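Local coordinates for protein glucose-6-phosphate dehydrogenase (Trypanosoma cruzi, PDB 5AQ1) that catalyses the NADP-dependent oxidation of glucose 6-phosphate to 6-phosphogluconolactone, the entry step of the pentose phosphate pathway, at residues E370-D375 with R399-E404. Numbering follows the deposited sequence.
With BG6 (6-O-phosphono-beta-D-glucopyranose), chain F.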
ATOM      1  N   GLU B 370     -23.630 -30.398 -11.445  1.00 46.26           N
ATOM      2  CA  GLU B 370     -22.667 -31.418 -11.906  1.00 47.24           C
ATOM      3  C   GLU B 370     -21.747 -32.008 -10.831  1.00 46.50           C
ATOM      4  O   GLU B 370     -21.197 -33.090 -11.026  1.00 46.22           O
ATOM      5  CB  GLU B 370     -21.805 -30.950 -13.101  1.00 48.21           C
ATOM      6  CG  GLU B 370     -21.697 -29.457 -13.383  1.00 49.09           C
ATOM      7  CD  GLU B 370     -21.119 -28.642 -12.244  1.00 48.03           C
ATOM      8  OE1 GLU B 370     -19.880 -28.583 -12.106  1.00 48.54           O
ATOM      9  OE2 GLU B 370     -21.912 -28.024 -11.510  1.00 48.54           O
ATOM     10  N   GLU B 371     -21.562 -31.307  -9.719  1.00 45.49           N
ATOM     11  CA  GLU B 371     -20.659 -31.789  -8.674  1.00 45.01           C
ATOM     12  C   GLU B 371     -21.054 -31.300  -7.288  1.00 43.74           C
ATOM     13  O   GLU B 371     -21.864 -30.387  -7.139  1.00 43.20           O
ATOM     14  CB  GLU B 371     -19.210 -31.367  -8.979  1.00 44.85           C
ATOM     15  CG  GLU B 371     -18.977 -29.858  -9.039  1.00 44.03           C
ATOM     16  CD  GLU B 371     -17.515 -29.471  -9.231  1.00 43.79           C
ATOM     17  OE1 GLU B 371     -16.643 -30.365  -9.232  1.00 44.06           O
ATOM     18  OE2 GLU B 371     -17.232 -28.260  -9.380  1.00 41.90           O
ATOM     19  N   ARG B 372     -20.467 -31.932  -6.279  1.00 43.47           N
ATOM     20  CA  ARG B 372     -20.525 -31.438  -4.917  1.00 42.54           C
ATOM     21  C   ARG B 372     -19.294 -30.572  -4.693  1.00 40.50           C
ATOM     22  O   ARG B 372     -18.170 -31.020  -4.915  1.00 39.34           O
ATOM     23  CB  ARG B 372     -20.543 -32.598  -3.925  1.00 44.13           C
ATOM     24  CG  ARG B 372     -20.538 -32.158  -2.469  1.00 44.62           C
ATOM     25  CD  ARG B 372     -21.204 -33.187  -1.567  1.00 45.51           C
ATOM     26  NE  ARG B 372     -21.206 -32.754  -0.170  1.00 44.51           N
ATOM     27  CZ  ARG B 372     -20.204 -32.934   0.691  1.00 45.44           C
ATOM     28  NH1 ARG B 372     -19.081 -33.551   0.327  1.00 45.06           N
ATOM     29  NH2 ARG B 372     -20.328 -32.492   1.938  1.00 46.79           N
ATOM     30  N   LEU B 373     -19.505 -29.328  -4.273  1.00 38.84           N
ATOM     31  CA  LEU B 373     -18.397 -28.401  -4.059  1.00 37.29           C
ATOM     32  C   LEU B 373     -18.747 -27.299  -3.077  1.00 35.87           C
ATOM     33  O   LEU B 373     -19.861 -26.773  -3.080  1.00 34.81           O
ATOM     34  CB  LEU B 373     -17.973 -27.756  -5.382  1.00 37.87           C
ATOM     35  CG  LEU B 373     -16.804 -26.763  -5.323  1.00 36.54           C
ATOM     36  CD1 LEU B 373     -15.516 -27.453  -4.892  1.00 36.48           C
ATOM     37  CD2 LEU B 373     -16.616 -26.081  -6.667  1.00 36.26           C
ATOM     38  N   LEU B 374     -17.779 -26.975  -2.226  1.00 35.80           N
ATOM     39  CA  LEU B 374     -17.800 -25.746  -1.448  1.00 35.82           C
ATOM     40  C   LEU B 374     -16.410 -25.145  -1.541  1.00 35.82           C
ATOM     41  O   LEU B 374     -15.460 -25.689  -0.968  1.00 35.92           O
ATOM     42  CB  LEU B 374     -18.165 -26.012   0.015  1.00 35.15           C
ATOM     43  CG  LEU B 374     -18.184 -24.791   0.943  1.00 34.01           C
ATOM     44  CD1 LEU B 374     -19.289 -23.824   0.550  1.00 33.28           C
ATOM     45  CD2 LEU B 374     -18.350 -25.232   2.386  1.00 34.78           C
ATOM     46  N   ASP B 375     -16.276 -24.042  -2.273  1.00 35.84           N
ATOM     47  CA  ASP B 375     -14.984 -23.361  -2.341  1.00 36.32           C
ATOM     48  C   ASP B 375     -15.092 -21.847  -2.318  1.00 34.05           C
ATOM     49  O   ASP B 375     -16.145 -21.262  -2.596  1.00 33.27           O
ATOM     50  CB  ASP B 375     -14.123 -23.871  -3.521  1.00 38.80           C
ATOM     51  CG  ASP B 375     -14.577 -23.359  -4.893  1.00 41.22           C
ATOM     52  OD1 ASP B 375     -15.557 -22.591  -4.992  1.00 43.72           O
ATOM     53  OD2 ASP B 375     -13.925 -23.736  -5.893  1.00 41.49           O
ATOM     54  N   ARG B 399     -10.779 -24.661  -0.712  1.00 32.17           N
ATOM     55  CA  ARG B 399     -11.815 -25.670  -0.946  1.00 33.21           C
ATOM     56  C   ARG B 399     -12.111 -26.405   0.358  1.00 32.27           C
ATOM     57  O   ARG B 399     -11.259 -27.114   0.879  1.00 31.87           O
ATOM     58  CB  ARG B 399     -11.375 -26.667  -2.026  1.00 33.97           C
ATOM     59  CG  ARG B 399     -12.481 -27.620  -2.450  1.00 34.82           C
ATOM     60  CD  ARG B 399     -12.077 -28.516  -3.606  1.00 36.10           C
ATOM     61  NE  ARG B 399     -10.997 -29.431  -3.239  1.00 37.72           N
ATOM     62  CZ  ARG B 399      -9.848 -29.581  -3.899  1.00 38.43           C
ATOM     63  NH1 ARG B 399      -9.584 -28.888  -5.003  1.00 38.25           N
ATOM     64  NH2 ARG B 399      -8.946 -30.453  -3.454  1.00 39.32           N
ATOM     65  N   ALA B 400     -13.317 -26.221   0.882  1.00 31.87           N
ATOM     66  CA  ALA B 400     -13.705 -26.840   2.146  1.00 32.36           C
ATOM     67  C   ALA B 400     -14.148 -28.283   1.952  1.00 32.89           C
ATOM     68  O   ALA B 400     -13.965 -29.112   2.842  1.00 31.78           O
ATOM     69  CB  ALA B 400     -14.805 -26.033   2.814  1.00 31.91           C
ATOM     70  N   GLN B 401     -14.747 -28.571   0.796  1.00 34.62           N
ATOM     71  CA  GLN B 401     -15.130 -29.938   0.436  1.00 37.25           C
ATOM     72  C   GLN B 401     -15.427 -30.048  -1.065  1.00 37.46           C
ATOM     73  O   GLN B 401     -15.859 -29.073  -1.675  1.00 36.46           O
ATOM     74  CB  GLN B 401     -16.363 -30.378   1.238  1.00 38.89           C
ATOM     75  CG  GLN B 401     -17.666 -29.722   0.790  1.00 39.98           C
ATOM     76  CD  GLN B 401     -18.704 -29.613   1.892  1.00 41.16           C
ATOM     77  OE1 GLN B 401     -18.426 -29.888   3.063  1.00 40.97           O
ATOM     78  NE2 GLN B 401     -19.911 -29.201   1.519  1.00 41.62           N
ATOM     79  N   PRO B 402     -15.199 -31.214  -1.672  1.00 38.78           N
ATOM     80  CA  PRO B 402     -14.557 -32.355  -1.038  1.00 38.67           C
ATOM     81  C   PRO B 402     -13.045 -32.195  -1.058  1.00 39.39           C
ATOM     82  O   PRO B 402     -12.537 -31.229  -1.628  1.00 39.53           O
ATOM     83  CB  PRO B 402     -14.963 -33.510  -1.946  1.00 39.35           C
ATOM     84  CG  PRO B 402     -15.037 -32.893  -3.295  1.00 39.39           C
ATOM     85  CD  PRO B 402     -15.560 -31.500  -3.073  1.00 39.07           C
ATOM     86  N   SER B 403     -12.341 -33.141  -0.444  1.00 41.15           N
ATOM     87  CA  SER B 403     -10.883 -33.174  -0.464  1.00 42.87           C
ATOM     88  C   SER B 403     -10.308 -31.804  -0.107  1.00 41.32           C
ATOM     89  O   SER B 403      -9.686 -31.132  -0.934  1.00 39.83           O
ATOM     90  CB  SER B 403     -10.392 -33.631  -1.837  1.00 46.28           C
ATOM     91  OG  SER B 403      -8.981 -33.714  -1.863  1.00 50.78           O
ATOM     92  N   GLU B 404     -10.546 -31.400   1.135  1.00 40.45           N
ATOM     93  CA  GLU B 404     -10.228 -30.042   1.588  1.00 38.56           C
ATOM     94  C   GLU B 404      -8.784 -29.644   1.313  1.00 38.94           C
ATOM     95  O   GLU B 404      -7.854 -30.416   1.554  1.00 38.43           O
ATOM     96  CB  GLU B 404     -10.575 -29.811   3.068  1.00 37.98           C
ATOM     97  CG  GLU B 404     -10.436 -31.005   3.991  1.00 38.68           C
ATOM     98  CD  GLU B 404     -11.701 -31.848   4.071  1.00 38.42           C
ATOM     99  OE1 GLU B 404     -12.651 -31.441   4.767  1.00 37.43           O
ATOM    100  OE2 GLU B 404     -11.734 -32.925   3.442  1.00 38.23           O
TER
HETATM  101  C1  BG6 F 550     -28.074 -27.834   5.406  1.00 30.92           C
HETATM  102  C2  BG6 F 550     -29.093 -27.418   4.348  1.00 29.76           C
HETATM  103  O1  BG6 F 550     -27.938 -26.808   6.397  1.00 31.30           O
HETATM  104  O5  BG6 F 550     -26.804 -28.059   4.788  1.00 31.60           O
HETATM  105  C3  BG6 F 550     -29.174 -28.490   3.272  1.00 30.10           C
HETATM  106  O2  BG6 F 550     -30.379 -27.218   4.943  1.00 29.50           O
HETATM  107  C4  BG6 F 550     -27.784 -28.700   2.694  1.00 31.47           C
HETATM  108  O3  BG6 F 550     -30.084 -28.123   2.230  1.00 29.87           O
HETATM  109  C5  BG6 F 550     -26.826 -29.101   3.807  1.00 32.13           C
HETATM  110  O4  BG6 F 550     -27.837 -29.704   1.679  1.00 32.49           O
HETATM  111  C6  BG6 F 550     -25.421 -29.354   3.268  1.00 32.94           C
HETATM  112  O6  BG6 F 550     -24.496 -29.540   4.340  1.00 33.63           O
HETATM  113  P   BG6 F 550     -23.040 -30.157   4.048  1.00 34.65           P
HETATM  114  O1P BG6 F 550     -22.451 -29.266   2.979  1.00 37.93           O
HETATM  115  O2P BG6 F 550     -22.316 -30.053   5.361  1.00 37.03           O
HETATM  116  O3P BG6 F 550     -23.339 -31.568   3.600  1.00 38.15           O
HETATM  117  O   HOH W   1     -21.155 -28.586  -1.122  1.00 27.41           O
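The guanidinium of Arg372 lies over the side-chain amide of Gln401, the two planes 26° apart in a stack that brings Arg372 NH2 to 3.3 Å from Gln401 CD. The arginine arrives at about a right angle to the glutamine on a chain extended from CG to NE, its CG anti to the backbone N (chi1 177°). Gln401 NE2, 3.3 Å from Arg372 NH2, is itself a donor and spends its hydrogens elsewhere. Gln401 NE2 bonds O1P of the bound glucose 6-phosphate (BG6) at 2.9 Å, and it gives another bond to a water at Leu373. Gln401 OE1 accepts from Lys215, which also bonds the sugar phosphate, and this fixes which way round the amide sits. Arg372 NH2 stays 3.6 Å from BG6 O3P, so its positive charge probably acts on the phosphate mainly through space. Behind this pair, strands 373-380 and 395-401 run antiparallel in the large mixed sheet of the C-terminal domain and are offset by a classic beta bulge, in which Ala400 and Gln401 both face Leu374. Leu374 O takes a hydrogen bond from Ala400 N at 2.9 Å and a weak one from Gln401 N, while Leu374 N donates to Gln401 O. On the face shared with Gln401, Leu374 sets CB against Gln401 CG and CD2 against Ala400 CB; Tyr212 touches both Leu374 and Gln401. Pro402, entered through a cis peptide, rests CD beside Arg372 O. Arg399 bends at chi3 (65°) toward the loop that follows its strand, NE bonding Pro402 O and NH2 bonding Ser403 O, while the side chain of Leu373 crosses that of Arg399, CD1 against CD.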